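PDB 3H9D: microtubule-associated protein 1A/1B, light chain 3, putative from Trypanosoma brucei, which probably acts in an autophagy-like pathway as a ubiquitin-like ATG8 protein that is attached to membrane lipid. Local coordinates for residues Y82-V87 / S99-E104; A92-I97 / L108-S113. One frame throughout, in Å; residues are numbered along the deposited sequence.

Interaction 1 (Y82-V87 / S99-E104); sequences YTNDTV and SKYKDE
Y101 lays its ring across the start of the turn between strands 80-83 and 86-87, where it overlaps T83 and N84. T83 comes in over one face of the ring. Its CG2 touches the root of the tyrosine, 3.6 Å from Y101 CB, and T83 CB stands 4.2 Å from Y101 CG. N84 meets the ring further out and from an oblique direction. N84 CB lies 3.8 Å from both Y101 CD1 and Y101 CE1. The amide plane of N84 is turned 41° from the ring plane, so the two do not stack flat. With chi1 at -164°, the amide carbon of N84 lies farther from the ring than CB, while N84 ND2 still comes to 4.2 Å from Y101 CE1.

No hydrogen bond crosses between the two segments, and the closest touches are carbon on carbon. Two backbone hydrogen bonds close the turn: T86 N gives to T83 O at 2.9 Å, and T83 N gives to T86 O at 3.2 Å. K100 CG sits over the centre of a ring face, 4.0 Å above the plane. T83 and Y101 also touch L108 of the neighbouring strand, so the buried end of the contact joins the core.

The arrangement is a beta hairpin, closed by a type I' turn from T83 to T86, packed against the end of helix 94-101 in the ubiquitin-like ATG8 fold.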
ATOM      1  N   TYR A  82       6.250 -13.547  11.159  1.00 28.07           N
ATOM      2  CA  TYR A  82       6.021 -12.271  11.817  1.00 28.41           C
ATOM      3  C   TYR A  82       4.628 -11.765  11.467  1.00 30.39           C
ATOM      4  O   TYR A  82       4.172 -11.941  10.340  1.00 30.49           O
ATOM      5  CB  TYR A  82       7.087 -11.249  11.365  1.00 26.51           C
ATOM      6  CG  TYR A  82       8.526 -11.712  11.543  1.00 23.71           C
ATOM      7  CD1 TYR A  82       9.263 -11.343  12.667  1.00 23.38           C
ATOM      8  CD2 TYR A  82       9.153 -12.517  10.588  1.00 22.43           C
ATOM      9  CE1 TYR A  82      10.586 -11.765  12.838  1.00 20.16           C
ATOM     10  CE2 TYR A  82      10.476 -12.947  10.753  1.00 17.60           C
ATOM     11  CZ  TYR A  82      11.182 -12.566  11.878  1.00 19.87           C
ATOM     12  OH  TYR A  82      12.481 -12.986  12.057  1.00 19.72           O
ATOM     13  N   THR A  83       3.939 -11.195  12.451  1.00 32.58           N
ATOM     14  CA  THR A  83       2.793 -10.331  12.196  1.00 35.82           C
ATOM     15  C   THR A  83       3.031  -9.076  13.016  1.00 37.48           C
ATOM     16  O   THR A  83       3.656  -9.145  14.075  1.00 37.48           O
ATOM     17  CB  THR A  83       1.412 -10.921  12.611  1.00 36.04           C
ATOM     18  OG1 THR A  83       1.429 -12.355  12.609  1.00 38.73           O
ATOM     19  CG2 THR A  83       0.350 -10.440  11.647  1.00 36.83           C
ATOM     20  N   ASN A  84       2.541  -7.938  12.524  1.00 39.18           N
ATOM     21  CA  ASN A  84       2.714  -6.650  13.202  1.00 41.21           C
ATOM     22  C   ASN A  84       4.151  -6.444  13.699  1.00 41.80           C
ATOM     23  O   ASN A  84       4.370  -6.018  14.834  1.00 43.29           O
ATOM     24  CB  ASN A  84       1.703  -6.504  14.350  1.00 41.18           C
ATOM     25  CG  ASN A  84       1.572  -5.072  14.843  1.00 44.31           C
ATOM     26  OD1 ASN A  84       1.645  -4.120  14.058  1.00 46.87           O
ATOM     27  ND2 ASN A  84       1.382  -4.913  16.153  1.00 45.80           N
ATOM     28  N   ASP A  85       5.116  -6.783  12.842  1.00 42.03           N
ATOM     29  CA  ASP A  85       6.558  -6.573  13.089  1.00 41.60           C
ATOM     30  C   ASP A  85       7.126  -7.329  14.301  1.00 39.92           C
ATOM     31  O   ASP A  85       8.228  -7.033  14.771  1.00 39.00           O
ATOM     32  CB  ASP A  85       6.884  -5.071  13.178  1.00 42.52           C
ATOM     33  CG  ASP A  85       8.099  -4.692  12.358  1.00 45.08           C
ATOM     34  OD1 ASP A  85       8.043  -4.827  11.115  1.00 49.33           O
ATOM     35  OD2 ASP A  85       9.105  -4.245  12.946  1.00 47.79           O
ATOM     36  N   THR A  86       6.376  -8.309  14.795  1.00 39.42           N
ATOM     37  CA  THR A  86       6.845  -9.144  15.902  1.00 39.04           C
ATOM     38  C   THR A  86       6.836 -10.628  15.525  1.00 38.27           C
ATOM     39  O   THR A  86       5.830 -11.144  15.017  1.00 37.64           O
ATOM     40  CB  THR A  86       6.039  -8.919  17.228  1.00 39.80           C
ATOM     41  OG1 THR A  86       5.081  -9.966  17.407  1.00 41.74           O
ATOM     42  CG2 THR A  86       5.326  -7.563  17.248  1.00 38.58           C
ATOM     43  N   VAL A  87       7.965 -11.297  15.783  1.00 36.96           N
ATOM     44  CA  VAL A  87       8.113 -12.738  15.564  1.00 35.12           C
ATOM     45  C   VAL A  87       7.012 -13.489  16.308  1.00 34.88           C
ATOM     46  O   VAL A  87       6.543 -13.040  17.361  1.00 34.33           O
ATOM     47  CB  VAL A  87       9.553 -13.254  15.948  1.00 35.34           C
ATOM     48  CG1 VAL A  87       9.782 -13.266  17.478  1.00 35.22           C
ATOM     49  CG2 VAL A  87       9.832 -14.627  15.349  1.00 30.56           C
ATOM     50  N   SER A  99      -7.411 -13.453  14.288  1.00 38.76           N
ATOM     51  CA  SER A  99      -8.483 -12.605  14.823  1.00 38.79           C
ATOM     52  C   SER A  99      -7.957 -11.311  15.427  1.00 39.57           C
ATOM     53  O   SER A  99      -8.609 -10.265  15.340  1.00 39.75           O
ATOM     54  CB  SER A  99      -9.295 -13.378  15.860  1.00 39.00           C
ATOM     55  OG  SER A  99      -9.503 -14.714  15.429  1.00 41.17           O
ATOM     56  N   LYS A 100      -6.778 -11.390  16.042  1.00 39.70           N
ATOM     57  CA  LYS A 100      -6.127 -10.230  16.634  1.00 39.78           C
ATOM     58  C   LYS A 100      -5.525  -9.325  15.558  1.00 40.45           C
ATOM     59  O   LYS A 100      -5.731  -8.106  15.574  1.00 41.71           O
ATOM     60  CB  LYS A 100      -5.037 -10.687  17.618  1.00 40.47           C
ATOM     61  CG  LYS A 100      -4.425  -9.579  18.472  1.00 40.18           C
ATOM     62  CD  LYS A 100      -3.608 -10.146  19.632  1.00 42.59           C
ATOM     63  CE  LYS A 100      -2.829  -9.044  20.360  1.00 44.48           C
ATOM     64  NZ  LYS A 100      -2.405  -9.417  21.752  1.00 43.10           N
ATOM     65  N   TYR A 101      -4.797  -9.929  14.618  1.00 40.33           N
ATOM     66  CA  TYR A 101      -3.925  -9.179  13.708  1.00 39.44           C
ATOM     67  C   TYR A 101      -4.418  -9.060  12.265  1.00 38.62           C
ATOM     68  O   TYR A 101      -3.701  -8.528  11.420  1.00 39.27           O
ATOM     69  CB  TYR A 101      -2.519  -9.789  13.700  1.00 39.73           C
ATOM     70  CG  TYR A 101      -1.768  -9.775  15.023  1.00 41.51           C
ATOM     71  CD1 TYR A 101      -1.184  -8.604  15.506  1.00 41.71           C
ATOM     72  CD2 TYR A 101      -1.609 -10.947  15.770  1.00 39.36           C
ATOM     73  CE1 TYR A 101      -0.480  -8.593  16.707  1.00 44.31           C
ATOM     74  CE2 TYR A 101      -0.905 -10.949  16.967  1.00 40.46           C
ATOM     75  CZ  TYR A 101      -0.343  -9.767  17.434  1.00 44.49           C
ATOM     76  OH  TYR A 101       0.361  -9.762  18.625  1.00 44.21           O
ATOM     77  N   LYS A 102      -5.620  -9.545  11.972  1.00 37.28           N
ATOM     78  CA  LYS A 102      -6.158  -9.462  10.608  1.00 36.17           C
ATOM     79  C   LYS A 102      -6.312  -8.024  10.113  1.00 35.27           C
ATOM     80  O   LYS A 102      -6.767  -7.143  10.846  1.00 35.41           O
ATOM     81  CB  LYS A 102      -7.488 -10.216  10.468  1.00 35.57           C
ATOM     82  CG  LYS A 102      -8.663  -9.620  11.239  1.00 36.50           C
ATOM     83  CD  LYS A 102      -9.785 -10.631  11.356  1.00 38.58           C
ATOM     84  CE  LYS A 102     -11.087  -9.993  11.772  1.00 39.02           C
ATOM     85  NZ  LYS A 102     -12.201 -10.992  11.732  1.00 41.74           N
ATOM     86  N   ASP A 103      -5.918  -7.813   8.860  1.00 34.14           N
ATOM     87  CA  ASP A 103      -6.055  -6.531   8.179  1.00 33.04           C
ATOM     88  C   ASP A 103      -7.540  -6.244   7.942  1.00 32.31           C
ATOM     89  O   ASP A 103      -8.361  -7.154   7.946  1.00 33.47           O
ATOM     90  CB  ASP A 103      -5.292  -6.578   6.839  1.00 32.05           C
ATOM     91  CG  ASP A 103      -5.060  -5.205   6.233  1.00 29.81           C
ATOM     92  OD1 ASP A 103      -5.847  -4.795   5.355  1.00 27.48           O
ATOM     93  OD2 ASP A 103      -4.088  -4.534   6.633  1.00 29.14           O
ATOM     94  N   GLU A 104      -7.870  -4.974   7.745  1.00 32.18           N
ATOM     95  CA  GLU A 104      -9.211  -4.534   7.366  1.00 32.46           C
ATOM     96  C   GLU A 104      -9.794  -5.278   6.154  1.00 32.30           C
ATOM     97  O   GLU A 104     -11.004  -5.522   6.091  1.00 31.54           O
ATOM     98  CB  GLU A 104      -9.193  -3.028   7.089  1.00 32.97           C
ATOM     99  OE1 GLU A 104     -11.588  -1.063   5.864  1.00 38.41           O
ATOM    100  OE2 GLU A 104     -11.512  -1.884   8.723  1.00 51.28           O
TER

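Interaction 2 (A92-I97 / L108-S113); sequences AQMADI and LYMKYS
M94 reaches strand 108-113 with its terminal methyl. M94 CE lies 3.7 Å from M110 SD and 4.1 Å from L108 CD2, so it touches both strand residues at once. The M94 chain is bent at chi2 and chi3, and these bends bring the methyl nearer the strand than its first bond alone suggests. One turn later along the helix, I97 adds a second touch. Both methyls of L108 reach I97 CG2, with L108 CD2 at 4.1 Å and L108 CD1 at 4.2 Å. L108 CD1 also rests against the helix backbone, 3.6 Å from I97 O. With chi1 at 174°, L108 extends its branch away from its own backbone N, which lets both methyls reach the helix.

The next shell ties both partners into the fold. Q93 is the N-cap residue, and its carbonyl O accepts from D96 N at 2.8 Å and from I97 N at 3.1 Å. M94 is also tied by a backbone hydrogen bond to L58. On the strand, L108 and M110 bond through their backbones to I35 of strand 31-38. F63 of helix 60-71 touches M110.

All four touching residues are buried, and no hydrogen bond links the segments. The helix is therefore held to the strand here by apolar packing, with thioether and methyl groups filling the interface.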
ATOM      1  N   ALA A  92       1.567 -20.596  19.352  1.00 39.33           N
ATOM      2  CA  ALA A  92       0.338 -19.844  19.135  1.00 37.20           C
ATOM      3  C   ALA A  92      -0.571 -20.512  18.103  1.00 36.85           C
ATOM      4  O   ALA A  92      -0.108 -21.221  17.203  1.00 34.80           O
ATOM      5  CB  ALA A  92       0.657 -18.416  18.739  1.00 37.29           C
ATOM      6  N   GLN A  93      -1.872 -20.290  18.256  1.00 37.03           N
ATOM      7  CA  GLN A  93      -2.860 -20.833  17.340  1.00 37.24           C
ATOM      8  C   GLN A  93      -3.027 -19.854  16.193  1.00 36.67           C
ATOM      9  O   GLN A  93      -3.341 -18.687  16.426  1.00 36.65           O
ATOM     10  CB  GLN A  93      -4.208 -21.008  18.051  1.00 38.50           C
ATOM     11  CG  GLN A  93      -4.189 -21.882  19.312  1.00 41.71           C
ATOM     12  CD  GLN A  93      -3.660 -23.296  19.074  1.00 46.51           C
ATOM     13  OE1 GLN A  93      -2.985 -23.863  19.941  1.00 48.32           O
ATOM     14  NE2 GLN A  93      -3.971 -23.875  17.906  1.00 44.66           N
ATOM     15  N   MET A  94      -2.825 -20.315  14.958  1.00 35.75           N
ATOM     16  CA  MET A  94      -3.011 -19.441  13.793  1.00 34.39           C
ATOM     17  C   MET A  94      -4.292 -18.611  13.906  1.00 34.25           C
ATOM     18  O   MET A  94      -4.290 -17.412  13.614  1.00 33.51           O
ATOM     19  CB  MET A  94      -3.000 -20.241  12.486  1.00 33.85           C
ATOM     20  CG  MET A  94      -1.601 -20.598  11.989  1.00 32.04           C
ATOM     21  SD  MET A  94      -0.575 -19.154  11.648  1.00 32.44           S
ATOM     22  CE  MET A  94      -1.293 -18.558  10.108  1.00 26.73           C
ATOM     23  N   ALA A  95      -5.359 -19.253  14.381  1.00 33.86           N
ATOM     24  CA  ALA A  95      -6.694 -18.662  14.457  1.00 33.42           C
ATOM     25  C   ALA A  95      -6.855 -17.602  15.552  1.00 34.11           C
ATOM     26  O   ALA A  95      -7.822 -16.833  15.526  1.00 34.90           O
ATOM     27  CB  ALA A  95      -7.724 -19.759  14.623  1.00 34.65           C
ATOM     28  N   ASP A  96      -5.927 -17.580  16.515  1.00 33.95           N
ATOM     29  CA  ASP A  96      -5.804 -16.474  17.475  1.00 33.69           C
ATOM     30  C   ASP A  96      -5.050 -15.304  16.843  1.00 32.97           C
ATOM     31  O   ASP A  96      -5.411 -14.141  17.043  1.00 32.13           O
ATOM     32  CB  ASP A  96      -5.068 -16.915  18.751  1.00 33.22           C
ATOM     33  CG  ASP A  96      -5.932 -17.778  19.684  1.00 37.18           C
ATOM     34  OD1 ASP A  96      -7.180 -17.793  19.552  1.00 36.76           O
ATOM     35  OD2 ASP A  96      -5.337 -18.437  20.570  1.00 37.69           O
ATOM     36  N   ILE A  97      -3.986 -15.625  16.107  1.00 32.75           N
ATOM     37  CA  ILE A  97      -3.203 -14.638  15.356  1.00 33.58           C
ATOM     38  C   ILE A  97      -4.078 -13.964  14.299  1.00 34.14           C
ATOM     39  O   ILE A  97      -4.012 -12.751  14.113  1.00 36.05           O
ATOM     40  CB  ILE A  97      -1.931 -15.273  14.693  1.00 33.46           C
ATOM     41  CG1 ILE A  97      -1.150 -16.145  15.691  1.00 32.25           C
ATOM     42  CG2 ILE A  97      -1.026 -14.205  14.074  1.00 30.58           C
ATOM     43  CD1 ILE A  97      -0.588 -15.404  16.909  1.00 30.32           C
ATOM     44  N   LEU A 108      -4.763 -11.925   6.792  1.00 24.91           N
ATOM     45  CA  LEU A 108      -3.698 -11.820   7.778  1.00 25.17           C
ATOM     46  C   LEU A 108      -2.379 -11.693   7.035  1.00 24.18           C
ATOM     47  O   LEU A 108      -1.991 -12.600   6.302  1.00 23.46           O
ATOM     48  CB  LEU A 108      -3.669 -13.047   8.704  1.00 25.96           C
ATOM     49  CG  LEU A 108      -2.508 -13.164   9.707  1.00 27.44           C
ATOM     50  CD1 LEU A 108      -2.661 -12.147  10.830  1.00 28.72           C
ATOM     51  CD2 LEU A 108      -2.402 -14.573  10.278  1.00 25.63           C
ATOM     52  N   TYR A 109      -1.692 -10.568   7.223  1.00 22.88           N
ATOM     53  CA  TYR A 109      -0.409 -10.340   6.552  1.00 22.28           C
ATOM     54  C   TYR A 109       0.754 -10.831   7.396  1.00 21.94           C
ATOM     55  O   TYR A 109       0.992 -10.341   8.498  1.00 23.27           O
ATOM     56  CB  TYR A 109      -0.229  -8.858   6.183  1.00 21.45           C
ATOM     57  CG  TYR A 109      -1.114  -8.425   5.048  1.00 22.61           C
ATOM     58  CD1 TYR A 109      -2.477  -8.177   5.247  1.00 24.45           C
ATOM     59  CD2 TYR A 109      -0.600  -8.278   3.770  1.00 23.93           C
ATOM     60  CE1 TYR A 109      -3.301  -7.793   4.187  1.00 26.00           C
ATOM     61  CE2 TYR A 109      -1.411  -7.881   2.712  1.00 25.43           C
ATOM     62  CZ  TYR A 109      -2.756  -7.642   2.923  1.00 24.17           C
ATOM     63  OH  TYR A 109      -3.546  -7.258   1.857  1.00 23.04           O
ATOM     64  N   MET A 110       1.485 -11.799   6.869  1.00 21.21           N
ATOM     65  CA  MET A 110       2.609 -12.365   7.599  1.00 21.58           C
ATOM     66  C   MET A 110       3.864 -12.145   6.805  1.00 20.19           C
ATOM     67  O   MET A 110       3.802 -12.043   5.588  1.00 20.85           O
ATOM     68  CB  MET A 110       2.412 -13.864   7.837  1.00 21.39           C
ATOM     69  CG  MET A 110       1.110 -14.219   8.523  1.00 23.78           C
ATOM     70  SD  MET A 110       0.971 -15.983   8.819  1.00 32.54           S
ATOM     71  CE  MET A 110       2.233 -16.219  10.071  1.00 26.34           C
ATOM     72  N   LYS A 111       4.991 -12.044   7.504  1.00 20.27           N
ATOM     73  CA  LYS A 111       6.311 -12.048   6.882  1.00 20.08           C
ATOM     74  C   LYS A 111       7.041 -13.295   7.340  1.00 19.23           C
ATOM     75  O   LYS A 111       6.731 -13.852   8.390  1.00 18.54           O
ATOM     76  CB  LYS A 111       7.120 -10.809   7.285  1.00 21.60           C
ATOM     77  CG  LYS A 111       6.429  -9.472   7.070  1.00 22.41           C
ATOM     78  CD  LYS A 111       6.982  -8.730   5.867  1.00 31.90           C
ATOM     79  CE  LYS A 111       6.231  -9.078   4.591  1.00 33.35           C
ATOM     80  NZ  LYS A 111       6.822  -8.399   3.411  1.00 35.17           N
ATOM     81  N   TYR A 112       8.012 -13.732   6.554  1.00 19.16           N
ATOM     82  CA  TYR A 112       8.842 -14.874   6.919  1.00 19.17           C
ATOM     83  C   TYR A 112      10.314 -14.570   6.668  1.00 19.08           C
ATOM     84  O   TYR A 112      10.665 -13.793   5.771  1.00 17.54           O
ATOM     85  CB  TYR A 112       8.410 -16.159   6.166  1.00 19.20           C
ATOM     86  CG  TYR A 112       8.524 -16.054   4.656  1.00 18.27           C
ATOM     87  CD1 TYR A 112       9.689 -16.448   4.000  1.00 18.25           C
ATOM     88  CD2 TYR A 112       7.474 -15.550   3.885  1.00 20.66           C
ATOM     89  CE1 TYR A 112       9.812 -16.336   2.631  1.00 19.22           C
ATOM     90  CE2 TYR A 112       7.590 -15.450   2.496  1.00 17.05           C
ATOM     91  CZ  TYR A 112       8.766 -15.832   1.892  1.00 19.35           C
ATOM     92  OH  TYR A 112       8.913 -15.738   0.543  1.00 20.48           O
ATOM     93  N   SER A 113      11.172 -15.196   7.466  1.00 20.29           N
ATOM     94  CA  SER A 113      12.607 -15.036   7.315  1.00 20.31           C
ATOM     95  C   SER A 113      13.316 -16.287   7.792  1.00 20.40           C
ATOM     96  O   SER A 113      12.870 -16.932   8.741  1.00 21.44           O
ATOM     97  CB  SER A 113      13.098 -13.825   8.122  1.00 18.36           C
ATOM     98  OG  SER A 113      14.502 -13.693   8.023  1.00 19.50           O
TER

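Overall arrangement
The two interactions sit side by side, their centres about 7 Å apart, and both use helix 94-101. Interaction 2 takes the first turn of that helix and interaction 1 its end. On the sheet side, strands 80-83 and 108-113 are antiparallel neighbours, joined where Y82 N lies 2.8 Å from K111 O, a probable hydrogen bond. T83 also packs on I97 and on the backbone of Y109. Along the chain the segments alternate: 82-87, 92-97, 99-104, then 108-113. One short helix is thus packed against two adjoining strands of the ubiquitin-like sheet. Interaction 2 lies deeper in the core, and interaction 1 runs out to the surface.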